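Local coordinates for protein coclaurine N-methyltransferase (Coptis japonica, PDB 6GKV) that transfers a methyl group from S-adenosyl-L-methionine to the ring nitrogen of coclaurine and related tetrahydroisoquinolines in alkaloid biosynthesis, at residues 23-28 / 326-331; 49-54 / 261-266; 204-209 / 265-270; 248-253 / 320-325. One frame throughout, in Å; residues are numbered along the deposited sequence.

From the N terminus, helix 21-39 opens the widest loop, which contact 1 closes nearly 300 residues later on helix 313-335; the other three contacts all fall within that span. The next helix, 44-58, starts contact 2, which ends on the loop before strand 272-279. Contact 3 leaves from the start of helix 206-215 and returns to that same loop, sharing Leu265 and Tyr266 with contact 2, and both reach the second subunit. Contact 4 joins residues 248-253, in the loop before strand 257-258, to helix 313-335 and crosses contacts 2 and 3 along the chain. Contacts 1 and 4 touch each other beside the bound F2W, whereas contact 2 ties helix 44-58, and contact 3 the start of helix 206-215, to one loop near the dimer interface.

Contact 1 of 4, residues 23-28 / 326-331; sequences DIKQLI and FCLSGM. With F2W (6,7-dimethoxy-2-methyl-1,2,3,4-tetrahydroisoquinolin-2-ium), chain D.
Leu328 and Ile24 meet methyl to methyl where two helices of the chain pack, an N-terminal one (21-39) and the long helix 313-335, which lies in the chain between strands 272-279 and 342-350 of the Rossmann-like methyltransferase sheet. The short segments cross at -52° with their axes 10.1 Å apart, a spacing that side chains rather than backbones must fill. Ile24 and Leu328 lie at about a right angle to each other. Leu328 CD1 is the atom that does the touching: it sits 3.5 Å from Ile24 CD1 and nearly as close to Ile24 CG2, so one leucine methyl is held between both branches of the isoleucine. The first torsion of Ile24 (chi1 -54°) sets CG2 anti to the backbone N and CG1 anti to the carbonyl carbon, which splays the branches that receive it. Leu292 of helix 281-297 also packs on the leucine.

One turn on, Ile28 reaches the helix backbone instead of a side-chain end, its CD1 4.0 Å from Ser329 N. Ser329 itself turns its hydroxyl back to Gly325 O within its own helix.

The far face of helix 313-335 belongs to the pocket that holds F2W, the methylated tetrahydroisoquinoline. Phe326 offers a ring face to the methoxy carbon CAM of F2W, and Gly330 CA lies 3.5 Å from that same CAM, where any side chain would collide with the ligand. Nearer solvent, Lys25 runs extended beyond CG and crosses Met331 at a slant; the methionine bends at chi3 (66°), and its CE rests 3.6 Å from Lys25 CE.

Contact 2 of 4, residues 49-54 / 261-266; sequences AEIQNL and ASFFLY
Gln52 lays its amide nitrogen over a face of the Tyr266 ring, one of several side-chain contacts that fasten N-terminal helix 44-58 to the loop before strand 272-279 of the methyltransferase's mixed sheet. The glutamine gets there by folding: CG is anti to the carbonyl carbon, and a bend at chi2 (-58°) swings the amide round to the tyrosine. NE2 stands 3.2 Å above the ring plane, toward the rim, and the amide and ring planes are 56° apart. Ile51 brings its CG2 methyl to 3.7 Å from Tyr266 CE2. The same CG2 also meets Phe263 CD1, at 4.2 Å, so it bridges the two aromatic side chains.

Tyr266 OH is hydrogen-bonded to His276 ND1 of the second subunit, which makes this ring part of the dimer interface as well as of the helix packing. Replacing Tyr266 by an alanine is likely to leave His276 of that subunit without its hydroxyl partner and the amide of Gln52 without the ring it lies over. Farther along the helix, Leu54 carries its CG anti to the backbone N (chi1 -168°) and crosses Phe263 at about a right angle, with Leu54 CG 3.9 Å from Phe263 CZ.

Contact 3 of 4, residues 204-209 / 265-270; sequences KNYELL and LYFQDD
Tyr206 and Phe267 form a T-shaped pair that joins the start of helix 206-215, in the Rossmann-like methyltransferase domain, to the loop leading into strand 272-279. Among the aromatic interactions, the tyrosine supplies the edge and the phenylalanine the face, with ring centroids 5.5 Å apart and planes at 75°. A CH-pi contact strengthens the approach: Tyr206 CB lies 3.7 Å from the centroid of the Phe267 ring, only 8° off its normal. Tyr206 thus covers one face of the phenylalanine with its CB while the CD2 edge of its ring meets the same phenylalanine near CE2, and the hydroxyl finds Phe200 O. Over one face of the Tyr206 ring sits Lys204 O, 3.5 Å above its centre.

Hydrogen bonds order both segments from within. Asn205 is the N-cap of helix 206-215: its OD1 accepts from Leu208 N at 3.0 Å, with the donor standing above the carbonyl plane. In the loop, Gln268 NE2 donates almost straight (176°) to Leu265 O, the acceptor lying in the glutamine's amide plane.

The charged groups are all acidic across this contact. Glu207 OE1 and Asp269 OD2 are 4.2 Å apart, a closeness that Arg59 probably makes tolerable, since its NH1 forms salt bridges with both. Asp269 is also held across the dimer interface, by Ser272 and Lys350 of the second subunit, while Arg211 pairs with Glu207 OE2 and Asp270 OD1. The remaining link is through solvent: one water donates to Glu207 O and, at 2.8 Å, to Asp270 OD2.

Contact 4 of 4, residues 248-253 / 320-325; sequences EYVFPA and INYWRG. With F2W (6,7-dimethoxy-2-methyl-1,2,3,4-tetrahydroisoquinolin-2-ium), chain D.
Tyr322 and Tyr249 both place CG anti to the backbone N, at chi1 167° and 180°, and each ring is thereby carried across to the opposite segment. Tyr322 leans from its helix to the loop and gives its hydroxyl proton to Val250 O, with 2.7 Å between OH and O. The carbonyl oxygen lies at the edge of the tyrosine ring, in its plane, whereas the hydroxyl is tilted 34° from the carbonyl plane. Tyr249 reaches the other way, bringing its OH to 3.2 Å from Gly325 CA; a beta carbon on that glycine would run into the hydroxyl, so this close approach depends on its absence. Between the two tyrosines, Val250 directs CG2 at Gly325 O, 3.2 Å away.

The contact fixes the loop between strands 235-236 and 257-258 against helix 313-335, in a methyltransferase of the CFA/CMAS family, and so sets Phe251, a residue of the F2W pocket, beside the ligand. Phe251, next to the gripped carbonyl, meets F2W with its ring edge, Phe251 CZ being 3.5 Å from F2W CAB, while one face of that ring is covered by Val250 CG1. A phenylalanine in place of Tyr322 would probably leave Val250 O without its hydroxyl donor and the loop beside Phe251 less firmly held. Within the helix, Asn321 OD1 lies near the plane of the Arg324 guanidinium, 2.7 Å from NH1, which donates to it.

Contact 1 of 4, residues 23-28 / 326-331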
# COMPACT_ATOMS: atom_id res chain seq x y z
N ASP A 23 -25.69 17.75 19.15
CA ASP A 23 -26.50 16.56 18.96
C ASP A 23 -26.20 15.94 17.59
O ASP A 23 -26.28 14.73 17.42
CB ASP A 23 -27.99 16.89 19.10
CG ASP A 23 -28.43 17.12 20.55
OD1 ASP A 23 -28.31 18.26 21.05
OD2 ASP A 23 -28.93 16.16 21.18
N ILE A 24 -25.87 16.78 16.61
CA ILE A 24 -25.61 16.31 15.25
C ILE A 24 -24.25 15.63 15.21
O ILE A 24 -24.12 14.54 14.65
CB ILE A 24 -25.61 17.44 14.18
CG1 ILE A 24 -26.91 18.27 14.22
CG2 ILE A 24 -25.39 16.87 12.77
CD1 ILE A 24 -26.89 19.42 13.19
N LYS A 25 -23.26 16.28 15.80
CA LYS A 25 -21.91 15.72 15.93
C LYS A 25 -21.93 14.38 16.67
O LYS A 25 -21.35 13.40 16.21
CB LYS A 25 -20.99 16.70 16.65
CG LYS A 25 -20.59 17.93 15.80
CD LYS A 25 -19.99 19.04 16.69
CE LYS A 25 -19.39 20.16 15.87
NZ LYS A 25 -18.86 21.27 16.74
N GLN A 26 -22.63 14.34 17.81
CA GLN A 26 -22.80 13.08 18.52
C GLN A 26 -23.37 11.96 17.65
O GLN A 26 -22.92 10.83 17.72
CB GLN A 26 -23.70 13.29 19.74
CG GLN A 26 -23.76 12.08 20.65
CD GLN A 26 -24.53 12.36 21.92
OE1 GLN A 26 -25.42 11.61 22.30
NE2 GLN A 26 -24.20 13.47 22.56
N LEU A 27 -24.37 12.27 16.82
CA LEU A 27 -25.01 11.23 16.01
C LEU A 27 -24.12 10.79 14.86
O LEU A 27 -24.14 9.62 14.45
CB LEU A 27 -26.36 11.71 15.46
CG LEU A 27 -27.49 11.88 16.49
CD1 LEU A 27 -28.73 12.52 15.86
CD2 LEU A 27 -27.83 10.55 17.11
N ILE A 28 -23.36 11.75 14.32
CA ILE A 28 -22.43 11.48 13.24
C ILE A 28 -21.35 10.53 13.75
O ILE A 28 -21.08 9.50 13.13
CB ILE A 28 -21.82 12.79 12.67
CG1 ILE A 28 -22.89 13.55 11.88
CG2 ILE A 28 -20.64 12.50 11.79
CD1 ILE A 28 -22.42 14.83 11.24
N PHE A 326 -22.89 19.53 5.37
CA PHE A 326 -21.72 19.29 4.54
C PHE A 326 -20.47 19.41 5.40
O PHE A 326 -19.66 18.50 5.50
CB PHE A 326 -21.67 20.33 3.42
CG PHE A 326 -20.57 20.11 2.43
CD1 PHE A 326 -20.78 19.33 1.30
CD2 PHE A 326 -19.34 20.73 2.60
CE1 PHE A 326 -19.77 19.14 0.36
CE2 PHE A 326 -18.33 20.54 1.68
CZ PHE A 326 -18.55 19.75 0.56
N CYS A 327 -20.36 20.58 6.01
CA CYS A 327 -19.24 20.96 6.84
C CYS A 327 -19.16 20.18 8.16
O CYS A 327 -18.07 19.88 8.65
CB CYS A 327 -19.33 22.47 7.10
SG CYS A 327 -19.28 23.47 5.63
N LEU A 328 -20.31 19.83 8.73
CA LEU A 328 -20.33 19.05 9.96
C LEU A 328 -19.86 17.64 9.68
O LEU A 328 -19.07 17.08 10.47
CB LEU A 328 -21.74 19.02 10.57
CG LEU A 328 -22.38 20.29 11.16
CD1 LEU A 328 -23.72 19.91 11.69
CD2 LEU A 328 -21.55 20.89 12.28
N SER A 329 -20.36 17.06 8.58
CA SER A 329 -19.86 15.78 8.11
C SER A 329 -18.34 15.83 7.94
O SER A 329 -17.63 14.96 8.43
CB SER A 329 -20.51 15.38 6.79
OG SER A 329 -21.86 15.05 6.99
N GLY A 330 -17.85 16.86 7.26
CA GLY A 330 -16.42 17.04 7.09
C GLY A 330 -15.66 17.17 8.40
O GLY A 330 -14.64 16.52 8.59
N MET A 331 -16.16 18.00 9.30
CA MET A 331 -15.51 18.18 10.60
C MET A 331 -15.34 16.89 11.39
O MET A 331 -14.25 16.56 11.83
CB MET A 331 -16.30 19.16 11.46
CG MET A 331 -15.81 20.58 11.38
SD MET A 331 -16.81 21.65 12.42
CE MET A 331 -16.40 21.02 14.03
CAM F2W D . -17.15 17.33 3.65
OAK F2W D . -16.83 15.94 3.39
CAB F2W D . -16.22 15.82 2.17
CAA F2W D . -15.92 16.91 1.34
CAF F2W D . -15.31 16.66 0.12
CAJ F2W D . -14.95 17.68 -0.75
CAI F2W D . -14.78 17.32 -2.26
NAH F2W D . -13.75 16.27 -2.27
CAO F2W D . -13.83 15.78 -3.66
CAG F2W D . -14.45 15.24 -1.49
CAE F2W D . -14.94 15.40 -0.24
CAD F2W D . -15.26 14.31 0.57
CAC F2W D . -15.87 14.53 1.79
OAL F2W D . -16.23 13.54 2.67
CAN F2W D . -15.90 12.18 2.36

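Contact 2 of 4, residues 49-54 / 261-266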
# COMPACT_ATOMS: atom_id res chain seq x y z
N ALA A 49 -7.39 -8.57 1.12
CA ALA A 49 -8.39 -9.14 0.23
C ALA A 49 -9.56 -8.18 -0.04
O ALA A 49 -10.04 -8.13 -1.17
CB ALA A 49 -8.91 -10.44 0.81
N GLU A 50 -10.02 -7.43 0.97
CA GLU A 50 -11.03 -6.37 0.75
C GLU A 50 -10.55 -5.29 -0.21
O GLU A 50 -11.30 -4.82 -1.05
CB GLU A 50 -11.43 -5.70 2.06
CG GLU A 50 -12.37 -6.52 2.91
CD GLU A 50 -13.63 -6.92 2.15
OE1 GLU A 50 -14.29 -6.03 1.55
OE2 GLU A 50 -13.96 -8.13 2.13
N ILE A 51 -9.29 -4.91 -0.10
CA ILE A 51 -8.76 -3.92 -1.02
C ILE A 51 -8.74 -4.48 -2.45
O ILE A 51 -8.90 -3.74 -3.40
CB ILE A 51 -7.34 -3.45 -0.61
CG1 ILE A 51 -7.36 -2.83 0.79
CG2 ILE A 51 -6.78 -2.41 -1.63
CD1 ILE A 51 -8.06 -1.49 0.83
N GLN A 52 -8.55 -5.79 -2.58
CA GLN A 52 -8.43 -6.40 -3.90
C GLN A 52 -9.80 -6.58 -4.55
O GLN A 52 -9.92 -6.46 -5.77
CB GLN A 52 -7.70 -7.75 -3.79
CG GLN A 52 -6.26 -7.62 -3.35
CD GLN A 52 -5.46 -6.75 -4.28
OE1 GLN A 52 -5.17 -7.14 -5.41
NE2 GLN A 52 -5.12 -5.54 -3.83
N ASN A 53 -10.81 -6.89 -3.74
CA ASN A 53 -12.17 -7.01 -4.20
C ASN A 53 -12.62 -5.71 -4.83
O ASN A 53 -13.21 -5.70 -5.91
CB ASN A 53 -13.09 -7.38 -3.05
CG ASN A 53 -12.90 -8.81 -2.60
OD1 ASN A 53 -12.21 -9.58 -3.26
ND2 ASN A 53 -13.51 -9.18 -1.47
N LEU A 54 -12.29 -4.61 -4.17
CA LEU A 54 -12.66 -3.31 -4.71
C LEU A 54 -11.77 -2.89 -5.91
O LEU A 54 -12.30 -2.46 -6.94
CB LEU A 54 -12.61 -2.25 -3.60
CG LEU A 54 -13.24 -0.92 -4.01
CD1 LEU A 54 -14.63 -1.16 -4.59
CD2 LEU A 54 -13.30 0.05 -2.85
N ALA A 261 -5.58 4.84 1.75
CA ALA A 261 -4.41 5.66 1.46
C ALA A 261 -3.50 4.95 0.45
O ALA A 261 -2.80 5.61 -0.32
CB ALA A 261 -3.65 5.99 2.73
N SER A 262 -3.54 3.62 0.42
CA SER A 262 -2.72 2.79 -0.48
C SER A 262 -3.29 2.56 -1.87
O SER A 262 -2.71 1.80 -2.65
CB SER A 262 -2.50 1.42 0.14
OG SER A 262 -3.70 0.65 0.02
N PHE A 263 -4.43 3.17 -2.17
CA PHE A 263 -5.32 2.63 -3.22
C PHE A 263 -4.73 2.71 -4.63
O PHE A 263 -4.78 1.74 -5.38
CB PHE A 263 -6.69 3.35 -3.19
CG PHE A 263 -7.82 2.49 -3.71
CD1 PHE A 263 -8.19 1.33 -3.04
CD2 PHE A 263 -8.51 2.83 -4.86
CE1 PHE A 263 -9.23 0.53 -3.51
CE2 PHE A 263 -9.55 2.03 -5.36
CZ PHE A 263 -9.90 0.88 -4.70
N PHE A 264 -4.16 3.85 -4.97
CA PHE A 264 -3.71 4.06 -6.33
C PHE A 264 -2.34 3.46 -6.55
O PHE A 264 -1.86 3.42 -7.68
CB PHE A 264 -3.76 5.53 -6.65
CG PHE A 264 -5.15 6.09 -6.53
CD1 PHE A 264 -6.14 5.65 -7.39
CD2 PHE A 264 -5.47 7.00 -5.54
CE1 PHE A 264 -7.45 6.13 -7.28
CE2 PHE A 264 -6.77 7.48 -5.42
CZ PHE A 264 -7.76 7.05 -6.29
N LEU A 265 -1.75 2.94 -5.48
CA LEU A 265 -0.58 2.10 -5.61
C LEU A 265 -0.93 0.87 -6.44
O LEU A 265 -0.05 0.17 -6.96
CB LEU A 265 -0.05 1.68 -4.23
CG LEU A 265 0.41 2.80 -3.27
CD1 LEU A 265 0.97 2.23 -1.98
CD2 LEU A 265 1.41 3.76 -3.91
N TYR A 266 -2.23 0.60 -6.57
CA TYR A 266 -2.69 -0.62 -7.23
C TYR A 266 -3.13 -0.33 -8.65
O TYR A 266 -3.66 -1.21 -9.33
CB TYR A 266 -3.84 -1.26 -6.44
CG TYR A 266 -3.41 -1.94 -5.15
CD1 TYR A 266 -2.76 -3.18 -5.18
CD2 TYR A 266 -3.66 -1.36 -3.92
CE1 TYR A 266 -2.36 -3.82 -4.03
CE2 TYR A 266 -3.27 -2.00 -2.72
CZ TYR A 266 -2.63 -3.23 -2.79
OH TYR A 266 -2.25 -3.87 -1.64

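Contact 3 of 4, residues 204-209 / 265-270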
# COMPACT_ATOMS: atom_id res chain seq x y z
N LYS A 204 -14.80 5.98 -11.04
CA LYS A 204 -14.95 4.57 -10.72
C LYS A 204 -13.76 3.78 -11.25
O LYS A 204 -12.85 3.43 -10.50
CB LYS A 204 -16.25 4.01 -11.29
CG LYS A 204 -17.50 4.68 -10.76
CD LYS A 204 -17.58 4.58 -9.24
CE LYS A 204 -18.89 5.17 -8.70
NZ LYS A 204 -18.78 5.45 -7.24
N ASN A 205 -13.77 3.52 -12.56
CA ASN A 205 -12.71 2.74 -13.19
C ASN A 205 -11.41 3.53 -13.35
O ASN A 205 -11.18 4.18 -14.37
CB ASN A 205 -13.16 2.20 -14.54
CG ASN A 205 -12.17 1.21 -15.14
OD1 ASN A 205 -10.97 1.30 -14.90
ND2 ASN A 205 -12.68 0.26 -15.91
N TYR A 206 -10.54 3.39 -12.34
CA TYR A 206 -9.30 4.15 -12.24
C TYR A 206 -8.24 3.70 -13.24
O TYR A 206 -7.40 4.49 -13.68
CB TYR A 206 -8.74 4.03 -10.83
CG TYR A 206 -9.57 4.67 -9.75
CD1 TYR A 206 -9.99 5.99 -9.85
CD2 TYR A 206 -9.93 3.96 -8.61
CE1 TYR A 206 -10.74 6.57 -8.86
CE2 TYR A 206 -10.67 4.54 -7.61
CZ TYR A 206 -11.08 5.84 -7.73
OH TYR A 206 -11.82 6.43 -6.72
N GLU A 207 -8.26 2.43 -13.59
CA GLU A 207 -7.35 1.94 -14.61
C GLU A 207 -7.61 2.66 -15.95
O GLU A 207 -6.66 3.07 -16.63
CB GLU A 207 -7.47 0.41 -14.77
CG GLU A 207 -6.67 -0.19 -15.92
CD GLU A 207 -7.07 -1.62 -16.25
OE1 GLU A 207 -7.43 -2.38 -15.33
OE2 GLU A 207 -7.04 -2.00 -17.44
N LEU A 208 -8.88 2.83 -16.32
CA LEU A 208 -9.22 3.52 -17.59
C LEU A 208 -8.93 5.02 -17.49
O LEU A 208 -8.33 5.59 -18.38
CB LEU A 208 -10.68 3.30 -17.99
CG LEU A 208 -11.02 1.91 -18.55
CD1 LEU A 208 -12.49 1.82 -18.92
CD2 LEU A 208 -10.15 1.56 -19.75
N LEU A 209 -9.32 5.64 -16.38
CA LEU A 209 -9.03 7.05 -16.16
C LEU A 209 -7.52 7.38 -16.17
O LEU A 209 -7.09 8.34 -16.81
CB LEU A 209 -9.64 7.51 -14.82
CG LEU A 209 -9.52 9.01 -14.60
CD1 LEU A 209 -10.18 9.73 -15.77
CD2 LEU A 209 -10.17 9.40 -13.31
N LEU A 265 -1.75 2.94 -5.48
CA LEU A 265 -0.58 2.10 -5.61
C LEU A 265 -0.93 0.87 -6.44
O LEU A 265 -0.05 0.17 -6.96
CB LEU A 265 -0.05 1.68 -4.23
CG LEU A 265 0.41 2.80 -3.27
CD1 LEU A 265 0.97 2.23 -1.98
CD2 LEU A 265 1.41 3.76 -3.91
N TYR A 266 -2.23 0.60 -6.57
CA TYR A 266 -2.69 -0.62 -7.23
C TYR A 266 -3.13 -0.33 -8.65
O TYR A 266 -3.66 -1.21 -9.33
CB TYR A 266 -3.84 -1.26 -6.44
CG TYR A 266 -3.41 -1.94 -5.15
CD1 TYR A 266 -2.76 -3.18 -5.18
CD2 TYR A 266 -3.66 -1.36 -3.92
CE1 TYR A 266 -2.36 -3.82 -4.03
CE2 TYR A 266 -3.27 -2.00 -2.72
CZ TYR A 266 -2.63 -3.23 -2.79
OH TYR A 266 -2.25 -3.87 -1.64
N PHE A 267 -2.92 0.91 -9.08
CA PHE A 267 -3.32 1.35 -10.41
C PHE A 267 -2.11 2.00 -11.10
O PHE A 267 -2.05 3.21 -11.31
CB PHE A 267 -4.53 2.31 -10.32
CG PHE A 267 -5.82 1.62 -9.96
CD1 PHE A 267 -6.56 0.95 -10.95
CD2 PHE A 267 -6.30 1.63 -8.67
CE1 PHE A 267 -7.75 0.28 -10.63
CE2 PHE A 267 -7.46 0.95 -8.33
CZ PHE A 267 -8.20 0.29 -9.32
N GLN A 268 -1.14 1.15 -11.43
CA GLN A 268 0.15 1.61 -11.92
C GLN A 268 0.52 0.93 -13.22
O GLN A 268 1.71 0.71 -13.50
CB GLN A 268 1.25 1.38 -10.87
CG GLN A 268 1.10 2.27 -9.67
CD GLN A 268 2.33 2.31 -8.78
OE1 GLN A 268 3.30 2.99 -9.09
NE2 GLN A 268 2.28 1.59 -7.66
N ASP A 269 -0.50 0.60 -14.02
CA ASP A 269 -0.30 0.03 -15.34
C ASP A 269 0.31 1.01 -16.34
O ASP A 269 0.96 0.58 -17.29
CB ASP A 269 -1.62 -0.50 -15.89
CG ASP A 269 -2.10 -1.72 -15.16
OD1 ASP A 269 -1.36 -2.25 -14.31
OD2 ASP A 269 -3.23 -2.18 -15.44
N ASP A 270 0.10 2.31 -16.16
CA ASP A 270 0.53 3.30 -17.15
C ASP A 270 1.17 4.52 -16.51
O ASP A 270 1.54 5.47 -17.20
CB ASP A 270 -0.64 3.75 -18.03
CG ASP A 270 -1.45 2.60 -18.57
OD1 ASP A 270 -0.99 1.91 -19.51
OD2 ASP A 270 -2.55 2.37 -18.04
O HOH W 1 -3.75 2.80 -15.51

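Contact 4 of 4, residues 248-253 / 320-325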
# COMPACT_ATOMS: atom_id res chain seq x y z
N GLU A 248 -25.46 8.90 3.00
CA GLU A 248 -26.10 9.68 1.93
C GLU A 248 -26.60 11.06 2.34
O GLU A 248 -27.20 11.76 1.54
CB GLU A 248 -27.26 8.88 1.34
CG GLU A 248 -26.81 7.85 0.34
CD GLU A 248 -27.87 6.84 0.02
OE1 GLU A 248 -28.99 6.98 0.55
OE2 GLU A 248 -27.59 5.89 -0.75
N TYR A 249 -26.36 11.44 3.59
CA TYR A 249 -26.71 12.76 4.11
C TYR A 249 -26.22 13.90 3.21
O TYR A 249 -26.97 14.82 2.94
CB TYR A 249 -26.11 12.90 5.52
CG TYR A 249 -26.29 14.17 6.34
CD1 TYR A 249 -27.51 14.88 6.41
CD2 TYR A 249 -25.26 14.58 7.18
CE1 TYR A 249 -27.64 16.01 7.25
CE2 TYR A 249 -25.37 15.69 8.00
CZ TYR A 249 -26.55 16.40 8.05
OH TYR A 249 -26.58 17.49 8.91
N VAL A 250 -24.97 13.84 2.75
CA VAL A 250 -24.34 14.97 2.06
C VAL A 250 -24.20 14.78 0.54
O VAL A 250 -24.59 15.65 -0.25
CB VAL A 250 -22.96 15.26 2.65
CG1 VAL A 250 -22.14 16.12 1.73
CG2 VAL A 250 -23.11 15.94 3.99
N PHE A 251 -23.62 13.65 0.14
CA PHE A 251 -23.38 13.34 -1.27
C PHE A 251 -24.46 12.41 -1.81
O PHE A 251 -24.81 11.43 -1.16
CB PHE A 251 -22.01 12.70 -1.46
CG PHE A 251 -20.86 13.55 -0.98
CD1 PHE A 251 -20.42 13.47 0.34
CD2 PHE A 251 -20.25 14.45 -1.85
CE1 PHE A 251 -19.38 14.27 0.77
CE2 PHE A 251 -19.20 15.24 -1.41
CZ PHE A 251 -18.77 15.16 -0.10
N PRO A 252 -24.97 12.71 -3.02
CA PRO A 252 -25.96 11.83 -3.67
C PRO A 252 -25.45 10.38 -3.82
O PRO A 252 -24.24 10.13 -3.93
CB PRO A 252 -26.19 12.49 -5.03
CG PRO A 252 -25.08 13.52 -5.20
CD PRO A 252 -24.70 13.93 -3.81
N ALA A 253 -26.37 9.43 -3.81
CA ALA A 253 -26.01 8.02 -3.86
C ALA A 253 -25.18 7.69 -5.10
O ALA A 253 -25.43 8.22 -6.19
CB ALA A 253 -27.26 7.16 -3.82
N ILE A 320 -29.51 25.90 3.40
CA ILE A 320 -28.47 26.35 4.31
C ILE A 320 -28.09 25.21 5.28
O ILE A 320 -26.92 25.02 5.61
CB ILE A 320 -28.90 27.62 5.07
CG1 ILE A 320 -27.90 27.97 6.17
CG2 ILE A 320 -30.23 27.43 5.71
CD1 ILE A 320 -26.58 28.48 5.66
N ASN A 321 -29.06 24.41 5.70
CA ASN A 321 -28.77 23.30 6.59
C ASN A 321 -28.12 22.15 5.83
O ASN A 321 -27.51 21.25 6.43
CB ASN A 321 -30.04 22.84 7.30
CG ASN A 321 -30.46 23.81 8.37
OD1 ASN A 321 -29.65 24.22 9.20
ND2 ASN A 321 -31.74 24.21 8.36
N TYR A 322 -28.27 22.18 4.51
CA TYR A 322 -27.55 21.23 3.68
C TYR A 322 -26.07 21.52 3.83
O TYR A 322 -25.26 20.62 4.05
CB TYR A 322 -27.94 21.32 2.20
CG TYR A 322 -26.94 20.53 1.38
CD1 TYR A 322 -27.07 19.15 1.25
CD2 TYR A 322 -25.82 21.14 0.80
CE1 TYR A 322 -26.14 18.40 0.55
CE2 TYR A 322 -24.87 20.39 0.10
CZ TYR A 322 -25.05 19.02 -0.02
OH TYR A 322 -24.16 18.25 -0.72
N TRP A 323 -25.72 22.79 3.66
CA TRP A 323 -24.34 23.17 3.67
C TRP A 323 -23.74 23.02 5.08
O TRP A 323 -22.57 22.65 5.23
CB TRP A 323 -24.19 24.58 3.12
CG TRP A 323 -24.20 24.53 1.59
CD1 TRP A 323 -25.19 24.99 0.76
CD2 TRP A 323 -23.23 23.92 0.74
NE1 TRP A 323 -24.87 24.73 -0.56
CE2 TRP A 323 -23.65 24.06 -0.59
CE3 TRP A 323 -22.00 23.26 0.97
CZ2 TRP A 323 -22.92 23.59 -1.69
CZ3 TRP A 323 -21.27 22.79 -0.11
CH2 TRP A 323 -21.73 22.96 -1.42
N ARG A 324 -24.55 23.24 6.11
CA ARG A 324 -24.13 22.96 7.49
C ARG A 324 -23.76 21.50 7.66
O ARG A 324 -22.67 21.20 8.11
CB ARG A 324 -25.23 23.33 8.48
CG ARG A 324 -25.34 24.82 8.72
CD ARG A 324 -26.65 25.16 9.42
NE ARG A 324 -26.69 26.56 9.79
CZ ARG A 324 -27.78 27.20 10.18
NH1 ARG A 324 -28.95 26.56 10.24
NH2 ARG A 324 -27.71 28.49 10.50
N GLY A 325 -24.65 20.59 7.27
CA GLY A 325 -24.34 19.16 7.29
C GLY A 325 -23.17 18.75 6.41
O GLY A 325 -22.54 17.72 6.64
CAM F2W D . -17.15 17.33 3.65
OAK F2W D . -16.83 15.94 3.39
CAB F2W D . -16.22 15.82 2.17
CAA F2W D . -15.92 16.91 1.34
CAF F2W D . -15.31 16.66 0.12
CAJ F2W D . -14.95 17.68 -0.75
CAI F2W D . -14.78 17.32 -2.26
NAH F2W D . -13.75 16.27 -2.27
CAO F2W D . -13.83 15.78 -3.66
CAG F2W D . -14.45 15.24 -1.49
CAE F2W D . -14.94 15.40 -0.24
CAD F2W D . -15.26 14.31 0.57
CAC F2W D . -15.87 14.53 1.79
OAL F2W D . -16.23 13.54 2.67
CAN F2W D . -15.90 12.18 2.36